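Local coordinates for peroxisomal membrane protein PEX15 (Saccharomyces cerevisiae, PDB 5VXV) that docks the AAA-ATPase subunits PEX1 and PEX6 on the peroxisomal membrane, where their complex extracts the PEX5 receptor, at residues Leu88-Leu91 and Leu92-Asn95; Lys180-Pro183 and Thr184-Leu188. One frame throughout, in Å; residues are numbered along the deposited sequence.

In the fold
Both contacts are local, interaction 1 at the start of a helix and interaction 2 along the whole of a short one, in the mainly helical part of PEX15 predicted to be cytoplasmic, and they follow one another along the chain without touching. Interaction 1 (88-95) runs from the loop after helix 75-86 into helix 91-108, with its centre about 10 Å from the centre of the chain. Interaction 2 (180-188) covers the short helix 181-187 and lies farther out, about 21 Å from that centre. The two centres are about 19 Å apart and the nearest atoms about 9 Å. Helices 112-136 and 143-161 connect them, since each helix receives side chains from both.

Interaction 1 (Leu88-Leu91 and Leu92-Asn95); sequences LSKL and LVIN
L91 packs over the next turn of helix 91-108 against I94 and N95. Its CB merely adjoins the L92 peptide. With CG anti to the backbone N (chi1 -175°), the branch runs beside its own carbonyl carbon, bringing CD1 forward along the helix. There CD1 reaches 4.1 Å from I94 CB and equally far from N95 OD1, the L91 chain slanting across both side chains. L91 also touches L149 of helix 143-161 and Y133 of helix 112-136, so the first turn of helix 91-108 packs on two later helices of the domain. K90 is the N-cap residue, and its carbonyl opens the helical bonding: I94 N donates to K90 O at 3.2 Å in the carbonyl plane, while V93 N makes a weak, bent bond (128°) to the same oxygen. The next bond, N95 N to L91 O, is 2.9 Å long, and N95 CG lies 3.3 Å from L91 O. The K90 chain bends at chi3 and lies alongside V93, where CE presses on V93 CG2 at a tight 3.5 Å; its NZ forms a salt bridge with D43. N95 ND2 hydrogen-bonds to E148 OE1 and G145 O of helix 143-161.

Interaction 2 (Lys180-Pro183 and Thr184-Leu188); sequences KLSP and TLKGL
Successive turns of the short helix 181-187 meet here in a local contact at the periphery of the domain, between helix 168-177 and helix 196-217. L185 N donates to L181 O over 2.8 Å, nearly straight at 168°, and K186 N reaches S182 O over the same length. Both donors sit close to the line of the C=O bond they approach. At the two ends the pattern slackens: T184 N to K180 O is weak, and so is G187 N to P183 O, bent to 130°. P183 lies within the first turn. T184 turns OG1 back beside its own backbone N, placing the hydroxyl 3.2 Å from K180 O, although its proton has another acceptor within reach. On the buried face L181 and L185 cross at a slant. L181 holds CG anti to the backbone N, whereas L185 carries its CG beside the backbone N, anti to the carbonyl carbon (chi1 -60°); L185 CD1 consequently lies 3.7 Å from L181 CG, touching L181 CD1 as well. The pair is covered by L174 and Y171 of helix 168-177 and by I200 of helix 196-217. Along another flank, the aliphatic part of K186 passes S182, with CD 3.7 Å from S182 OG, whose hydrogen-bond partner is E197. With L181 and L185 buried and P183 and K186 exposed, helix 181-187 is a short amphipathic helix, packed by its apolar face on neighbouring helices at the edge of a mainly helical domain.

Interaction 1 (Leu88-Leu91 and Leu92-Asn95)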
loop_
_atom_site.group_PDB
_atom_site.type_symbol
_atom_site.label_atom_id
_atom_site.label_comp_id
_atom_site.label_asym_id
_atom_site.label_seq_id
_atom_site.Cartn_x
_atom_site.Cartn_y
_atom_site.Cartn_z
ATOM N N LEU A 88 4.161 4.792 -13.156
ATOM C CA LEU A 88 2.809 4.268 -13.284
ATOM C C LEU A 88 2.772 2.868 -13.882
ATOM O O LEU A 88 1.717 2.227 -13.834
ATOM C CB LEU A 88 1.961 5.217 -14.137
ATOM C CG LEU A 88 1.798 6.647 -13.611
ATOM C CD1 LEU A 88 0.940 7.465 -14.563
ATOM C CD2 LEU A 88 1.199 6.671 -12.209
ATOM N N SER A 89 3.887 2.374 -14.426
ATOM C CA SER A 89 3.924 1.030 -14.985
ATOM C C SER A 89 4.114 -0.053 -13.929
ATOM O O SER A 89 3.984 -1.237 -14.256
ATOM C CB SER A 89 5.046 0.916 -16.023
ATOM O OG SER A 89 6.306 0.732 -15.400
ATOM N N LYS A 90 4.411 0.315 -12.686
ATOM C CA LYS A 90 4.627 -0.643 -11.602
ATOM C C LYS A 90 3.602 -0.384 -10.499
ATOM O O LYS A 90 3.942 0.014 -9.378
ATOM C CB LYS A 90 6.071 -0.551 -11.078
ATOM C CG LYS A 90 7.101 -1.108 -12.058
ATOM C CD LYS A 90 8.526 -1.065 -11.508
ATOM C CE LYS A 90 8.657 -1.836 -10.208
ATOM N NZ LYS A 90 10.079 -2.074 -9.821
ATOM N N LEU A 91 2.332 -0.638 -10.818
ATOM C CA LEU A 91 1.265 -0.369 -9.863
ATOM C C LEU A 91 1.321 -1.308 -8.662
ATOM O O LEU A 91 0.941 -0.913 -7.555
ATOM C CB LEU A 91 -0.087 -0.474 -10.565
ATOM C CG LEU A 91 -1.324 -0.102 -9.749
ATOM C CD1 LEU A 91 -1.201 1.296 -9.159
ATOM C CD2 LEU A 91 -2.555 -0.198 -10.629
ATOM N N LEU A 92 1.789 -2.545 -8.847
ATOM C CA LEU A 92 1.855 -3.466 -7.716
ATOM C C LEU A 92 2.842 -2.979 -6.660
ATOM O O LEU A 92 2.637 -3.219 -5.465
ATOM C CB LEU A 92 2.224 -4.874 -8.195
ATOM C CG LEU A 92 1.239 -5.553 -9.154
ATOM C CD1 LEU A 92 1.658 -6.993 -9.436
ATOM C CD2 LEU A 92 -0.186 -5.517 -8.612
ATOM N N VAL A 93 3.905 -2.287 -7.074
ATOM C CA VAL A 93 4.843 -1.725 -6.107
ATOM C C VAL A 93 4.239 -0.506 -5.425
ATOM O O VAL A 93 4.440 -0.286 -4.224
ATOM C CB VAL A 93 6.176 -1.386 -6.797
ATOM C CG1 VAL A 93 7.128 -0.711 -5.823
ATOM C CG2 VAL A 93 6.799 -2.652 -7.359
ATOM N N ILE A 94 3.507 0.315 -6.181
ATOM C CA ILE A 94 2.744 1.407 -5.583
ATOM C C ILE A 94 1.825 0.865 -4.498
ATOM O O ILE A 94 1.713 1.441 -3.409
ATOM C CB ILE A 94 1.964 2.164 -6.678
ATOM C CG1 ILE A 94 2.938 2.973 -7.539
ATOM C CG2 ILE A 94 0.903 3.086 -6.073
ATOM C CD1 ILE A 94 2.378 3.411 -8.872
ATOM N N ASN A 95 1.176 -0.269 -4.767
ATOM C CA ASN A 95 0.289 -0.867 -3.775
ATOM C C ASN A 95 1.064 -1.332 -2.548
ATOM O O ASN A 95 0.606 -1.149 -1.414
ATOM C CB ASN A 95 -0.485 -2.026 -4.402
ATOM C CG ASN A 95 -1.504 -1.556 -5.427
ATOM O OD1 ASN A 95 -1.844 -0.375 -5.480
ATOM N ND2 ASN A 95 -1.996 -2.479 -6.243
#

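Interaction 2 (Lys180-Pro183 and Thr184-Leu188)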
loop_
_atom_site.group_PDB
_atom_site.type_symbol
_atom_site.label_atom_id
_atom_site.label_comp_id
_atom_site.label_asym_id
_atom_site.label_seq_id
_atom_site.Cartn_x
_atom_site.Cartn_y
_atom_site.Cartn_z
ATOM N N LYS A 180 -14.901 9.995 -12.440
ATOM C CA LYS A 180 -14.367 9.176 -13.522
ATOM C C LYS A 180 -14.237 7.706 -13.148
ATOM O O LYS A 180 -13.996 6.882 -14.036
ATOM C CB LYS A 180 -12.989 9.686 -13.957
ATOM C CG LYS A 180 -13.001 10.910 -14.855
ATOM C CD LYS A 180 -11.598 11.202 -15.374
ATOM C CE LYS A 180 -11.543 12.497 -16.169
ATOM N NZ LYS A 180 -10.226 12.694 -16.835
ATOM N N LEU A 181 -14.397 7.352 -11.871
ATOM C CA LEU A 181 -13.959 6.036 -11.414
ATOM C C LEU A 181 -14.906 4.925 -11.860
ATOM O O LEU A 181 -14.476 3.945 -12.474
ATOM C CB LEU A 181 -13.811 6.027 -9.891
ATOM C CG LEU A 181 -13.203 4.743 -9.318
ATOM C CD1 LEU A 181 -11.825 4.460 -9.912
ATOM C CD2 LEU A 181 -13.118 4.832 -7.805
ATOM N N SER A 182 -16.193 5.040 -11.534
ATOM C CA SER A 182 -17.124 3.977 -11.904
ATOM C C SER A 182 -17.127 3.724 -13.406
ATOM O O SER A 182 -17.060 2.552 -13.813
ATOM C CB SER A 182 -18.528 4.303 -11.385
ATOM O OG SER A 182 -19.462 3.323 -11.807
ATOM N N PRO A 183 -17.195 4.740 -14.275
ATOM C CA PRO A 183 -17.086 4.465 -15.719
ATOM C C PRO A 183 -15.849 3.664 -16.092
ATOM O O PRO A 183 -15.943 2.717 -16.883
ATOM C CB PRO A 183 -17.067 5.871 -16.335
ATOM C CG PRO A 183 -17.765 6.730 -15.352
ATOM C CD PRO A 183 -17.457 6.165 -14.000
ATOM N N THR A 184 -14.683 4.028 -15.552
ATOM C CA THR A 184 -13.467 3.267 -15.824
ATOM C C THR A 184 -13.603 1.829 -15.341
ATOM O O THR A 184 -13.356 0.882 -16.097
ATOM C CB THR A 184 -12.262 3.945 -15.158
ATOM O OG1 THR A 184 -11.961 5.169 -15.838
ATOM C CG2 THR A 184 -11.026 3.042 -15.184
ATOM N N LEU A 185 -14.000 1.646 -14.080
ATOM C CA LEU A 185 -13.996 0.311 -13.492
ATOM C C LEU A 185 -15.072 -0.586 -14.094
ATOM O O LEU A 185 -14.902 -1.811 -14.128
ATOM C CB LEU A 185 -14.168 0.410 -11.975
ATOM C CG LEU A 185 -13.093 1.197 -11.217
ATOM C CD1 LEU A 185 -13.320 1.097 -9.718
ATOM C CD2 LEU A 185 -11.686 0.720 -11.567
ATOM N N LYS A 186 -16.179 -0.010 -14.571
ATOM C CA LYS A 186 -17.207 -0.808 -15.233
ATOM C C LYS A 186 -16.810 -1.227 -16.641
ATOM O O LYS A 186 -17.352 -2.213 -17.153
ATOM C CB LYS A 186 -18.529 -0.038 -15.309
ATOM C CG LYS A 186 -19.246 0.124 -13.980
ATOM C CD LYS A 186 -20.639 0.721 -14.172
ATOM C CE LYS A 186 -21.621 -0.298 -14.740
ATOM N NZ LYS A 186 -23.011 0.233 -14.803
ATOM N N GLY A 187 -15.892 -0.504 -17.278
ATOM C CA GLY A 187 -15.489 -0.776 -18.638
ATOM C C GLY A 187 -14.252 -1.628 -18.783
ATOM O O GLY A 187 -13.859 -1.935 -19.913
ATOM N N LEU A 188 -13.622 -2.015 -17.678
ATOM C CA LEU A 188 -12.438 -2.861 -17.681
ATOM C C LEU A 188 -12.785 -4.198 -17.045
ATOM O O LEU A 188 -13.489 -4.247 -16.032
ATOM C CB LEU A 188 -11.291 -2.193 -16.922
ATOM C CG LEU A 188 -10.833 -0.851 -17.488
ATOM C CD1 LEU A 188 -9.953 -0.132 -16.483
ATOM C CD2 LEU A 188 -10.098 -1.048 -18.804
#